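Local coordinates for D-methionine-binding lipoprotein MetQ (Escherichia coli, PDB 4YAH) that captures methionine as the substrate-binding lipoprotein of an ATP-driven permease that transports D-methionine, at residues 241-244 / 245-249; 261-264 / 265-269; 155-158 / 159-163; 140-143 / 144-148; 122-125 / 126-129. One frame throughout, in Å; residues are numbered along the deposited sequence.

Interaction 1 (241-244 / 245-249)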
loop_
_atom_site.group_PDB
_atom_site.type_symbol
_atom_site.label_atom_id
_atom_site.label_comp_id
_atom_site.label_asym_id
_atom_site.label_seq_id
_atom_site.Cartn_x
_atom_site.Cartn_y
_atom_site.Cartn_z
ATOM N N GLU A 241 4.574 -0.415 -25.842
ATOM C CA GLU A 241 4.530 -1.861 -25.939
ATOM C C GLU A 241 5.217 -2.512 -24.735
ATOM O O GLU A 241 4.759 -3.561 -24.287
ATOM C CB GLU A 241 5.155 -2.332 -27.256
ATOM C CG GLU A 241 4.310 -1.944 -28.483
ATOM C CD GLU A 241 2.877 -2.475 -28.444
ATOM O OE1 GLU A 241 2.696 -3.687 -28.212
ATOM O OE2 GLU A 241 1.937 -1.673 -28.652
ATOM N N ASN A 242 6.279 -1.901 -24.192
ATOM C CA ASN A 242 6.990 -2.507 -23.065
ATOM C C ASN A 242 6.159 -2.426 -21.800
ATOM O O ASN A 242 6.247 -3.309 -20.964
ATOM C CB ASN A 242 8.348 -1.859 -22.838
ATOM C CG ASN A 242 9.317 -2.198 -23.939
ATOM O OD1 ASN A 242 9.085 -3.137 -24.704
ATOM N ND2 ASN A 242 10.412 -1.466 -24.009
ATOM N N VAL A 243 5.353 -1.376 -21.681
ATOM C CA VAL A 243 4.424 -1.237 -20.559
ATOM C C VAL A 243 3.410 -2.374 -20.612
ATOM O O VAL A 243 3.146 -3.033 -19.600
ATOM C CB VAL A 243 3.708 0.123 -20.602
ATOM C CG1 VAL A 243 2.519 0.173 -19.618
ATOM C CG2 VAL A 243 4.700 1.238 -20.309
ATOM N N LYS A 244 2.851 -2.617 -21.797
ATOM C CA LYS A 244 1.838 -3.656 -21.953
ATOM C C LYS A 244 2.430 -5.006 -21.579
ATOM O O LYS A 244 1.782 -5.811 -20.902
ATOM C CB LYS A 244 1.296 -3.698 -23.378
ATOM C CG LYS A 244 0.505 -2.473 -23.783
ATOM C CD LYS A 244 -0.000 -2.644 -25.232
ATOM C CE LYS A 244 -0.282 -1.323 -25.883
ATOM N NZ LYS A 244 -0.740 -1.496 -27.299
ATOM N N LYS A 245 3.672 -5.243 -21.993
ATOM C CA LYS A 245 4.335 -6.495 -21.679
ATOM C C LYS A 245 4.536 -6.661 -20.179
ATOM O O LYS A 245 4.338 -7.746 -19.638
ATOM C CB LYS A 245 5.694 -6.575 -22.364
ATOM C CG LYS A 245 5.625 -6.838 -23.850
ATOM C CD LYS A 245 7.034 -6.855 -24.408
ATOM C CE LYS A 245 7.033 -7.175 -25.870
ATOM N NZ LYS A 245 8.332 -6.807 -26.487
ATOM N N PHE A 246 4.964 -5.595 -19.517
ATOM C CA PHE A 246 5.234 -5.683 -18.095
ATOM C C PHE A 246 3.934 -5.975 -17.349
ATOM O O PHE A 246 3.894 -6.762 -16.405
ATOM C CB PHE A 246 5.856 -4.402 -17.566
ATOM C CG PHE A 246 6.101 -4.443 -16.107
ATOM C CD1 PHE A 246 7.088 -5.255 -15.604
ATOM C CD2 PHE A 246 5.308 -3.725 -15.236
ATOM C CE1 PHE A 246 7.315 -5.334 -14.248
ATOM C CE2 PHE A 246 5.529 -3.808 -13.862
ATOM C CZ PHE A 246 6.535 -4.606 -13.385
ATOM N N VAL A 247 2.858 -5.332 -17.774
ATOM C CA VAL A 247 1.570 -5.549 -17.120
ATOM C C VAL A 247 1.178 -7.009 -17.255
ATOM O O VAL A 247 0.733 -7.626 -16.291
ATOM C CB VAL A 247 0.480 -4.633 -17.706
ATOM C CG1 VAL A 247 -0.921 -5.042 -17.246
ATOM C CG2 VAL A 247 0.767 -3.179 -17.328
ATOM N N GLN A 248 1.342 -7.573 -18.445
ATOM C CA GLN A 248 0.961 -8.964 -18.659
ATOM C C GLN A 248 1.832 -9.909 -17.829
ATOM O O GLN A 248 1.350 -10.935 -17.336
ATOM C CB GLN A 248 1.031 -9.318 -20.154
ATOM C CG GLN A 248 -0.207 -8.827 -20.911
ATOM C CD GLN A 248 -0.080 -8.879 -22.431
ATOM O OE1 GLN A 248 -0.470 -9.864 -23.065
ATOM N NE2 GLN A 248 0.426 -7.799 -23.022
ATOM N N ALA A 249 3.096 -9.542 -17.643
ATOM C CA ALA A 249 4.020 -10.351 -16.856
ATOM C C ALA A 249 3.636 -10.324 -15.380
ATOM O O ALA A 249 3.652 -11.346 -14.694
ATOM C CB ALA A 249 5.443 -9.855 -17.050
HETATM O O HOH W 1 10.309 -5.029 -26.225
#

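Interaction 2 (261-264 / 265-269)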
loop_
_atom_site.group_PDB
_atom_site.type_symbol
_atom_site.label_atom_id
_atom_site.label_comp_id
_atom_site.label_asym_id
_atom_site.label_seq_id
_atom_site.Cartn_x
_atom_site.Cartn_y
_atom_site.Cartn_z
ATOM N N LYS A 261 2.272 -16.498 -1.145
ATOM C CA LYS A 261 3.220 -17.100 -0.223
ATOM C C LYS A 261 3.820 -16.048 0.707
ATOM O O LYS A 261 3.652 -16.118 1.927
ATOM C CB LYS A 261 4.323 -17.811 -1.002
ATOM C CG LYS A 261 5.220 -18.701 -0.161
ATOM C CD LYS A 261 4.427 -19.803 0.531
ATOM C CE LYS A 261 5.287 -21.033 0.805
ATOM N NZ LYS A 261 6.581 -20.693 1.467
ATOM N N VAL A 262 4.502 -15.059 0.140
ATOM C CA VAL A 262 5.241 -14.113 0.967
ATOM C C VAL A 262 4.310 -13.245 1.818
ATOM O O VAL A 262 4.695 -12.848 2.912
ATOM C CB VAL A 262 6.167 -13.213 0.120
ATOM C CG1 VAL A 262 5.379 -12.217 -0.693
ATOM C CG2 VAL A 262 7.176 -12.489 1.028
ATOM N N PHE A 263 3.083 -12.977 1.356
ATOM C CA PHE A 263 2.152 -12.170 2.153
ATOM C C PHE A 263 1.189 -13.041 2.968
ATOM O O PHE A 263 0.218 -12.539 3.526
ATOM C CB PHE A 263 1.363 -11.199 1.254
ATOM C CG PHE A 263 2.208 -10.100 0.688
ATOM C CD1 PHE A 263 2.725 -9.122 1.512
ATOM C CD2 PHE A 263 2.497 -10.044 -0.678
ATOM C CE1 PHE A 263 3.526 -8.115 1.009
ATOM C CE2 PHE A 263 3.294 -9.036 -1.191
ATOM C CZ PHE A 263 3.809 -8.069 -0.355
ATOM N N ASN A 264 1.456 -14.342 3.017
ATOM C CA ASN A 264 0.661 -15.252 3.842
ATOM C C ASN A 264 -0.856 -15.027 3.661
ATOM O O ASN A 264 -1.599 -14.816 4.631
ATOM C CB ASN A 264 1.084 -15.083 5.303
ATOM C CG ASN A 264 0.425 -16.087 6.227
ATOM O OD1 ASN A 264 0.230 -17.248 5.861
ATOM N ND2 ASN A 264 0.071 -15.643 7.432
ATOM N N GLY A 265 -1.304 -15.040 2.402
ATOM C CA GLY A 265 -2.720 -14.897 2.085
ATOM C C GLY A 265 -3.235 -13.467 2.105
ATOM O O GLY A 265 -4.413 -13.224 1.863
ATOM N N GLY A 266 -2.348 -12.512 2.359
ATOM C CA GLY A 266 -2.748 -11.122 2.473
ATOM C C GLY A 266 -2.692 -10.342 1.165
ATOM O O GLY A 266 -2.654 -9.111 1.197
ATOM N N ALA A 267 -2.673 -11.052 0.034
ATOM C CA ALA A 267 -2.659 -10.426 -1.300
ATOM C C ALA A 267 -3.797 -10.993 -2.150
ATOM O O ALA A 267 -3.856 -12.194 -2.406
ATOM C CB ALA A 267 -1.351 -10.644 -1.975
ATOM N N VAL A 268 -4.714 -10.126 -2.546
ATOM C CA VAL A 268 -5.856 -10.516 -3.360
ATOM C C VAL A 268 -5.671 -10.077 -4.809
ATOM O O VAL A 268 -5.462 -8.902 -5.087
ATOM C CB VAL A 268 -7.136 -9.906 -2.828
ATOM C CG1 VAL A 268 -8.344 -10.361 -3.659
ATOM C CG2 VAL A 268 -7.299 -10.258 -1.354
ATOM N N LYS A 269 -5.753 -11.032 -5.721
ATOM C CA LYS A 269 -5.595 -10.759 -7.152
ATOM C C LYS A 269 -6.618 -9.713 -7.622
ATOM O O LYS A 269 -7.824 -9.839 -7.352
ATOM C CB LYS A 269 -5.739 -12.066 -7.924
ATOM C CG LYS A 269 -5.466 -11.965 -9.391
ATOM C CD LYS A 269 -5.773 -13.287 -10.090
ATOM C CE LYS A 269 -4.896 -14.408 -9.567
ATOM N NZ LYS A 269 -5.188 -15.681 -10.269
#

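Interaction 3 (155-158 / 159-163)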
loop_
_atom_site.group_PDB
_atom_site.type_symbol
_atom_site.label_atom_id
_atom_site.label_comp_id
_atom_site.label_asym_id
_atom_site.label_seq_id
_atom_site.Cartn_x
_atom_site.Cartn_y
_atom_site.Cartn_z
ATOM N N ILE A 155 -13.664 4.181 17.355
ATOM C CA ILE A 155 -14.055 5.564 17.140
ATOM C C ILE A 155 -15.297 5.613 16.264
ATOM O O ILE A 155 -15.660 4.625 15.613
ATOM C CB ILE A 155 -12.940 6.391 16.455
ATOM C CG1 ILE A 155 -12.627 5.810 15.072
ATOM C CG2 ILE A 155 -11.706 6.433 17.315
ATOM C CD1 ILE A 155 -11.541 6.562 14.305
ATOM N N LYS A 156 -15.941 6.771 16.233
ATOM C CA LYS A 156 -16.984 7.027 15.258
ATOM C C LYS A 156 -16.657 8.314 14.529
ATOM O O LYS A 156 -16.192 9.285 15.134
ATOM C CB LYS A 156 -18.366 7.109 15.917
ATOM C CG LYS A 156 -19.505 7.246 14.903
ATOM C CD LYS A 156 -20.871 7.153 15.567
ATOM C CE LYS A 156 -21.923 7.920 14.774
ATOM N NZ LYS A 156 -21.774 7.766 13.290
ATOM N N LEU A 157 -16.891 8.294 13.225
ATOM C CA LEU A 157 -16.640 9.432 12.360
ATOM C C LEU A 157 -17.928 10.125 11.928
ATOM O O LEU A 157 -19.001 9.509 11.878
ATOM C CB LEU A 157 -15.887 8.998 11.113
ATOM C CG LEU A 157 -14.569 8.265 11.339
ATOM C CD1 LEU A 157 -14.125 7.704 10.014
ATOM C CD2 LEU A 157 -13.537 9.208 11.928
ATOM N N LYS A 158 -17.789 11.401 11.592
ATOM C CA LYS A 158 -18.874 12.188 11.009
ATOM C C LYS A 158 -19.439 11.527 9.764
ATOM O O LYS A 158 -18.749 10.794 9.059
ATOM C CB LYS A 158 -18.388 13.587 10.637
ATOM C CG LYS A 158 -18.229 14.541 11.791
ATOM C CD LYS A 158 -17.909 15.944 11.285
ATOM C CE LYS A 158 -17.488 16.859 12.425
ATOM N NZ LYS A 158 -17.310 18.269 11.981
ATOM N N ASP A 159 -20.698 11.811 9.472
ATOM C CA ASP A 159 -21.287 11.333 8.234
ATOM C C ASP A 159 -20.685 12.068 7.044
ATOM O O ASP A 159 -20.183 13.193 7.175
ATOM C CB ASP A 159 -22.804 11.500 8.270
ATOM C CG ASP A 159 -23.441 10.755 9.434
ATOM O OD1 ASP A 159 -22.903 9.699 9.842
ATOM O OD2 ASP A 159 -24.477 11.229 9.944
ATOM N N GLY A 160 -20.691 11.402 5.892
ATOM C CA GLY A 160 -20.315 12.017 4.633
ATOM C C GLY A 160 -18.826 12.147 4.372
ATOM O O GLY A 160 -18.425 12.868 3.465
ATOM N N VAL A 161 -17.998 11.454 5.149
ATOM C CA VAL A 161 -16.552 11.602 4.997
ATOM C C VAL A 161 -16.001 10.858 3.786
ATOM O O VAL A 161 -14.928 11.197 3.294
ATOM C CB VAL A 161 -15.776 11.105 6.243
ATOM C CG1 VAL A 161 -16.021 12.014 7.421
ATOM C CG2 VAL A 161 -16.126 9.651 6.573
ATOM N N GLY A 162 -16.718 9.841 3.323
ATOM C CA GLY A 162 -16.278 9.048 2.193
ATOM C C GLY A 162 -14.971 8.342 2.520
ATOM O O GLY A 162 -14.837 7.729 3.594
ATOM N N LEU A 163 -14.007 8.459 1.609
ATOM C CA LEU A 163 -12.694 7.832 1.772
ATOM C C LEU A 163 -11.685 8.720 2.475
ATOM O O LEU A 163 -10.575 8.270 2.767
ATOM C CB LEU A 163 -12.118 7.430 0.414
ATOM C CG LEU A 163 -12.898 6.374 -0.369
ATOM C CD1 LEU A 163 -12.124 5.972 -1.610
ATOM C CD2 LEU A 163 -13.186 5.157 0.492
#

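Interaction 4 (140-143 / 144-148). With MET (methionine), chain B.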
loop_
_atom_site.group_PDB
_atom_site.type_symbol
_atom_site.label_atom_id
_atom_site.label_comp_id
_atom_site.label_asym_id
_atom_site.label_seq_id
_atom_site.Cartn_x
_atom_site.Cartn_y
_atom_site.Cartn_z
ATOM N N THR A 140 -5.175 9.567 1.906
ATOM C CA THR A 140 -6.033 8.426 1.617
ATOM C C THR A 140 -5.729 7.251 2.553
ATOM O O THR A 140 -6.647 6.513 2.923
ATOM C CB THR A 140 -5.937 7.968 0.155
ATOM O OG1 THR A 140 -4.619 7.531 -0.166
ATOM C CG2 THR A 140 -6.326 9.101 -0.759
ATOM N N ASN A 141 -4.479 7.067 2.964
ATOM C CA ASN A 141 -4.212 5.934 3.855
ATOM C C ASN A 141 -4.546 6.310 5.284
ATOM O O ASN A 141 -4.924 5.446 6.074
ATOM C CB ASN A 141 -2.782 5.439 3.690
ATOM C CG ASN A 141 -2.604 4.670 2.391
ATOM O OD1 ASN A 141 -3.136 3.570 2.221
ATOM N ND2 ASN A 141 -1.887 5.263 1.456
ATOM N N LEU A 142 -4.456 7.595 5.602
ATOM C CA LEU A 142 -4.988 8.095 6.859
ATOM C C LEU A 142 -6.494 7.819 6.934
ATOM O O LEU A 142 -6.992 7.267 7.925
ATOM C CB LEU A 142 -4.723 9.589 7.011
ATOM C CG LEU A 142 -5.449 10.257 8.193
ATOM C CD1 LEU A 142 -5.024 9.612 9.486
ATOM C CD2 LEU A 142 -5.170 11.739 8.210
ATOM N N GLY A 143 -7.218 8.208 5.889
ATOM C CA GLY A 143 -8.661 8.051 5.872
ATOM C C GLY A 143 -9.007 6.594 6.013
ATOM O O GLY A 143 -9.861 6.204 6.797
ATOM N N ARG A 144 -8.292 5.781 5.256
ATOM C CA ARG A 144 -8.454 4.342 5.287
ATOM C C ARG A 144 -8.276 3.749 6.689
ATOM O O ARG A 144 -9.028 2.865 7.104
ATOM C CB ARG A 144 -7.445 3.741 4.327
ATOM C CG ARG A 144 -7.413 2.250 4.271
ATOM C CD ARG A 144 -6.282 1.815 3.386
ATOM N NE ARG A 144 -6.342 0.397 3.073
ATOM C CZ ARG A 144 -5.434 -0.247 2.355
ATOM N NH1 ARG A 144 -4.353 0.392 1.900
ATOM N NH2 ARG A 144 -5.590 -1.536 2.109
ATOM N N SER A 145 -7.246 4.219 7.387
ATOM C CA SER A 145 -6.957 3.776 8.748
ATOM C C SER A 145 -8.040 4.184 9.709
ATOM O O SER A 145 -8.449 3.394 10.560
ATOM C CB SER A 145 -5.616 4.333 9.201
ATOM O OG SER A 145 -4.593 3.815 8.360
ATOM N N LEU A 146 -8.519 5.411 9.585
ATOM C CA LEU A 146 -9.599 5.861 10.461
ATOM C C LEU A 146 -10.878 5.066 10.205
ATOM O O LEU A 146 -11.604 4.729 11.147
ATOM C CB LEU A 146 -9.841 7.353 10.278
ATOM C CG LEU A 146 -8.700 8.257 10.732
ATOM C CD1 LEU A 146 -9.064 9.669 10.448
ATOM C CD2 LEU A 146 -8.406 8.091 12.212
ATOM N N LEU A 147 -11.161 4.741 8.943
ATOM C CA LEU A 147 -12.322 3.912 8.643
ATOM C C LEU A 147 -12.181 2.529 9.286
ATOM O O LEU A 147 -13.165 1.964 9.749
ATOM C CB LEU A 147 -12.517 3.794 7.131
ATOM C CG LEU A 147 -12.994 5.103 6.515
ATOM C CD1 LEU A 147 -12.846 5.020 4.998
ATOM C CD2 LEU A 147 -14.423 5.426 6.916
ATOM N N LEU A 148 -10.953 2.008 9.341
ATOM C CA LEU A 148 -10.722 0.704 9.955
ATOM C C LEU A 148 -10.934 0.781 11.473
ATOM O O LEU A 148 -11.554 -0.114 12.067
ATOM C CB LEU A 148 -9.321 0.184 9.609
ATOM C CG LEU A 148 -8.945 -1.186 10.185
ATOM C CD1 LEU A 148 -9.978 -2.247 9.859
ATOM C CD2 LEU A 148 -7.592 -1.628 9.666
HETATM N N MET B . 0.695 -1.206 -0.908
HETATM C CA MET B . 0.005 -0.125 -0.204
HETATM C C MET B . -1.331 -0.624 0.292
HETATM O O MET B . -2.069 -1.215 -0.504
HETATM C CB MET B . -0.198 1.082 -1.124
HETATM C CG MET B . -0.737 2.322 -0.427
HETATM S SD MET B . -0.983 3.735 -1.524
HETATM C CE MET B . 0.716 4.243 -1.786
HETATM O OXT MET B . -1.681 -0.417 1.470
#

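Interaction 5 (122-125 / 126-129)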
loop_
_atom_site.group_PDB
_atom_site.type_symbol
_atom_site.label_atom_id
_atom_site.label_comp_id
_atom_site.label_asym_id
_atom_site.label_seq_id
_atom_site.Cartn_x
_atom_site.Cartn_y
_atom_site.Cartn_z
ATOM N N LYS A 122 -2.353 -7.743 22.700
ATOM C CA LYS A 122 -2.769 -8.813 21.802
ATOM C C LYS A 122 -4.231 -8.653 21.398
ATOM O O LYS A 122 -4.703 -9.322 20.492
ATOM C CB LYS A 122 -2.565 -10.178 22.458
ATOM C CG LYS A 122 -1.167 -10.778 22.272
ATOM C CD LYS A 122 -0.445 -11.005 23.593
ATOM C CE LYS A 122 -1.222 -11.911 24.549
ATOM N NZ LYS A 122 -0.404 -12.340 25.726
ATOM N N SER A 123 -4.941 -7.775 22.096
ATOM C CA SER A 123 -6.375 -7.609 21.884
ATOM C C SER A 123 -6.808 -6.208 22.258
ATOM O O SER A 123 -6.173 -5.558 23.102
ATOM C CB SER A 123 -7.149 -8.637 22.722
ATOM O OG SER A 123 -8.385 -8.113 23.150
ATOM N N LEU A 124 -7.913 -5.754 21.679
ATOM C CA LEU A 124 -8.431 -4.435 22.006
ATOM C C LEU A 124 -8.928 -4.392 23.449
ATOM O O LEU A 124 -9.072 -3.313 24.012
ATOM C CB LEU A 124 -9.545 -4.027 21.044
ATOM C CG LEU A 124 -9.061 -3.831 19.596
ATOM C CD1 LEU A 124 -10.200 -3.373 18.697
ATOM C CD2 LEU A 124 -7.870 -2.857 19.516
ATOM N N ASP A 125 -9.150 -5.559 24.049
ATOM C CA ASP A 125 -9.503 -5.628 25.479
ATOM C C ASP A 125 -8.438 -4.975 26.344
ATOM O O ASP A 125 -8.721 -4.525 27.458
ATOM C CB ASP A 125 -9.661 -7.073 25.947
ATOM C CG ASP A 125 -10.917 -7.735 25.421
ATOM O OD1 ASP A 125 -11.792 -7.032 24.874
ATOM O OD2 ASP A 125 -11.024 -8.973 25.570
ATOM N N GLU A 126 -7.200 -4.972 25.847
ATOM C CA GLU A 126 -6.057 -4.459 26.601
ATOM C C GLU A 126 -5.705 -3.011 26.288
ATOM O O GLU A 126 -4.759 -2.466 26.857
ATOM C CB GLU A 126 -4.807 -5.286 26.327
ATOM C CG GLU A 126 -4.879 -6.773 26.564
ATOM C CD GLU A 126 -3.650 -7.467 25.961
ATOM O OE1 GLU A 126 -2.516 -7.202 26.420
ATOM O OE2 GLU A 126 -3.800 -8.251 25.004
ATOM N N LEU A 127 -6.420 -2.393 25.361
ATOM C CA LEU A 127 -6.076 -1.041 24.943
ATOM C C LEU A 127 -6.470 -0.021 26.014
ATOM O O LEU A 127 -7.651 0.236 26.247
ATOM C CB LEU A 127 -6.743 -0.714 23.603
ATOM C CG LEU A 127 -6.331 0.585 22.920
ATOM C CD1 LEU A 127 -4.841 0.567 22.558
ATOM C CD2 LEU A 127 -7.163 0.794 21.682
ATOM N N GLN A 128 -5.467 0.572 26.649
ATOM C CA GLN A 128 -5.704 1.551 27.699
ATOM C C GLN A 128 -6.186 2.882 27.173
ATOM O O GLN A 128 -5.833 3.316 26.058
ATOM C CB GLN A 128 -4.432 1.786 28.508
ATOM C CG GLN A 128 -3.831 0.548 29.074
ATOM C CD GLN A 128 -2.680 0.885 29.969
ATOM O OE1 GLN A 128 -2.858 1.541 30.993
ATOM N NE2 GLN A 128 -1.492 0.469 29.581
ATOM N N ASP A 129 -6.987 3.543 27.997
ATOM C CA ASP A 129 -7.376 4.914 27.741
ATOM C C ASP A 129 -6.132 5.763 27.536
ATOM O O ASP A 129 -5.114 5.573 28.217
ATOM C CB ASP A 129 -8.184 5.489 28.906
ATOM C CG ASP A 129 -9.628 5.065 28.906
ATOM O OD1 ASP A 129 -10.048 4.213 28.078
ATOM O OD2 ASP A 129 -10.352 5.594 29.788
#

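Interaction 1 (241-244 / 245-249)
K244 O is held twice by Q248: the backbone N donates at 3.1 Å, and the side-chain NE2 turns back to the same oxygen, Q248 NE2 to K244 O being 3.2 Å. The two donors come from opposite faces of the carbonyl plane, and the side-chain NE2 stands well above that plane (74°) instead of on a lone pair. Q248 can do this because its CG lies beside its own backbone N (chi1 -80°), which sends the amide back along helix 241-250. The i to i+4 ladder underneath is regular, with V247 N to V243 O at 3.0 Å. On the packed side of the helix, V243 CG1 meets V247 CG2 at 4.4 Å; both valines and F246 are buried against strand 229-234, and the valines also touch V106 of strand 103-111. Elsewhere the contact is looser and polar. E241 and K244 face solvent and form a salt bridge (K244 NZ to E241 OE2 3.0 Å), the ammonium syn but tilted from the carboxylate plane. A water 2.7 Å from K245 NZ links it to N242 OD1, while N242 ND2 bonds to P30 O; K245 and Q248 also rest on Y57. The helix is thus amphipathic: dispersion holds its inner face to the sheet, whereas its polar groups satisfy one another and two main-chain oxygens, K244 O and P30 O.

Interaction 2 (261-264 / 265-269)
F263 sets its CG beside its own backbone N, opposite the carbonyl carbon (chi1 -70°), which leaves one ring atom, F263 CD2, within 4.1 Å of A267 CB, obliquely to the ring, while the rest of the ring leads off into the core. The main chain does the rest. N264 and G265 both take positive phi (47° and 80°), the signature of a type I' beta turn from F263 to G266, and the chain reverses within four residues. Its closing bond, G266 N to F263 O, is short at 2.8 Å, although the N-H arrives above the carbonyl plane. N264 serves at the same time as the C-prime residue of a Schellman motif ending helix 253-262, and its N bonds to K261 O at 3.0 Å. A beta carbon on G266 would come within 3.0 Å of F263 O, so glycine suits this bend closely. Beyond the turn the chain enters strand 268-269, whose V268 pairs through its backbone with V111. The F263 ring is buried, packs on A41 and V45 of helix 41-57, and meets the Y112 ring with the planes at about 60°. Y112 lines the methionine pocket, and the F263 side chain lies about 8 Å from the ligand. Main-chain bonds therefore end the helix and shape the turn, while the apolar ring fastens the bend to the core beside a pocket residue.

Interaction 3 (155-158 / 159-163)
K158 O is met by both methyl groups of V161: V161 CG1 comes to 3.4 Å of K158 O and V161 CG2 to 3.8 Å of the same oxygen. Within the bend the two methyls pack on this carbonyl, a van der Waals touch. V161 places CG1 opposite its carbonyl carbon (chi1 -69°), which leaves CG2 in the crowded position between its backbone N and C. From there the second methyl also reaches inward, V161 CG2 lying 4.4 Å from L157 CD1. G160, with phi of 80°, carries the chain round from D159 to V161, a backbone shape favourable to glycine. The outer surface is ionic but loose. The K156 chain runs extended until its last torsion, where chi4 of 40° bends the ammonium toward the aspartate; even so K156 NZ stays 4.1 Å from D159 OD1. That is too long for a salt bridge, so any attraction between the two charges is probably modest and easily shared with solvent. The bend leads out of strand 156-157, which pairs antiparallel with strand 170-172, K156 bonding through its backbone to V171 and E172, and K158 to D169. Beneath this pair, helix 139-151 offers Q150 OE1 to L157 N. L157 sits between this helix and strand 170-172, touching L147 on the one and V170 on the other, while V161 leans on D169 in the loop leading to that second strand.

Interaction 4 (140-143 / 144-148)
In the methionine pocket, N141 and R144 of helix 139-151 run alongside each other toward the ligand, the amide and guanidinium planes 36° apart. R144 reaches the ligand through an extended chain, and its NH1 donates to OXT of the bound methionine at 2.8 Å, the ligand carboxylate carbon lying in plane at the guanidinium edge. The same NH1 makes a weak bond to N141 OD1 (3.4 Å). A salt bridge from R144 NH2 to E221 further fixes the guanidinium. N141 OD1 also accepts from H88, its ND2 donates to D138, and N141 ND2 approaches the ligand sulfur, methionine SD, at 3.5 Å. A leucine in place of N141 would probably leave H88 and D138 without their amide partner and R144 less firmly aimed at the carboxylate. Behind the pocket, N141 O takes two bonds from S145: S145 OG to N141 O is 2.8 Å and S145 N to N141 O 2.9 Å, from opposite faces of the carbonyl plane. L142 CD1 rests on L146 CG at 4.1 Å. The helix packs L142 and S145 on strand 132-136, T140 on helix 89-99, and R144 on H88 of strand 83-88.

Interaction 5 (122-125 / 126-129)
An ST turn leading into a single turn of 3-10 helix shapes this loop between strands 115-117 and 132-136, and E126 ties it back to K122. S123 OG accepts from the backbone two residues on, with D125 N to S123 OG at 2.8 Å, which fixes the start of the turn. The 3-10 character shows in two successive i to i+3 bonds: E126 N to S123 O is 3.0 Å, and L127 N to L124 O is 3.1 Å. In both, the N-H comes from above the carbonyl plane instead of along a lone pair. E126 then folds over the outside of this turn. Its CG lies beside its own backbone N (chi1 -55°) and the chain beyond is extended, which carries the carboxylate back across S123 to the main chain of K122. The methylene carbon K122 CB also lies close to that carboxylate, 3.4 Å from E126 OE2. The ammonium of K122 takes no direct part, since K122 NZ stands 5.4 Å from E126 OE2, although the opposite charges may still attract weakly. Below the turn, the apolar side brings L124 CD2 within 4.3 Å of L127 CD2. Buried L127 seats the turn on I121 and L177 of neighbouring loops, with L124 beside it, while the outer side is polar. The bond that draws E126 back is fairly straight, K122 N to E126 OE2 measuring 2.8 Å at 156°, the N-H approaching OE2 from above the carboxylate plane (46° out of it).

How the interactions relate
From the N terminus the order is interaction 5, 4, 3, 1 and 2. Each is local and strictly in series, so none nests in or crosses another. Interactions 5 and 4 flank strand 132-136 of the five-stranded sheet, one in the loop before it and one on the helix after it. Interaction 3, from the two-stranded pair 156-157/170-172, packs on that helix: G162 O lies 3.6 Å from L147 CD1. Interaction 1 lies on helix 241-250 beside the six-stranded sheet; interaction 2 closes the turn from the next helix, 253-262, into edge strand 268-269 of that sheet, their centres about 22 Å apart. The bound methionine lies between the two lobes.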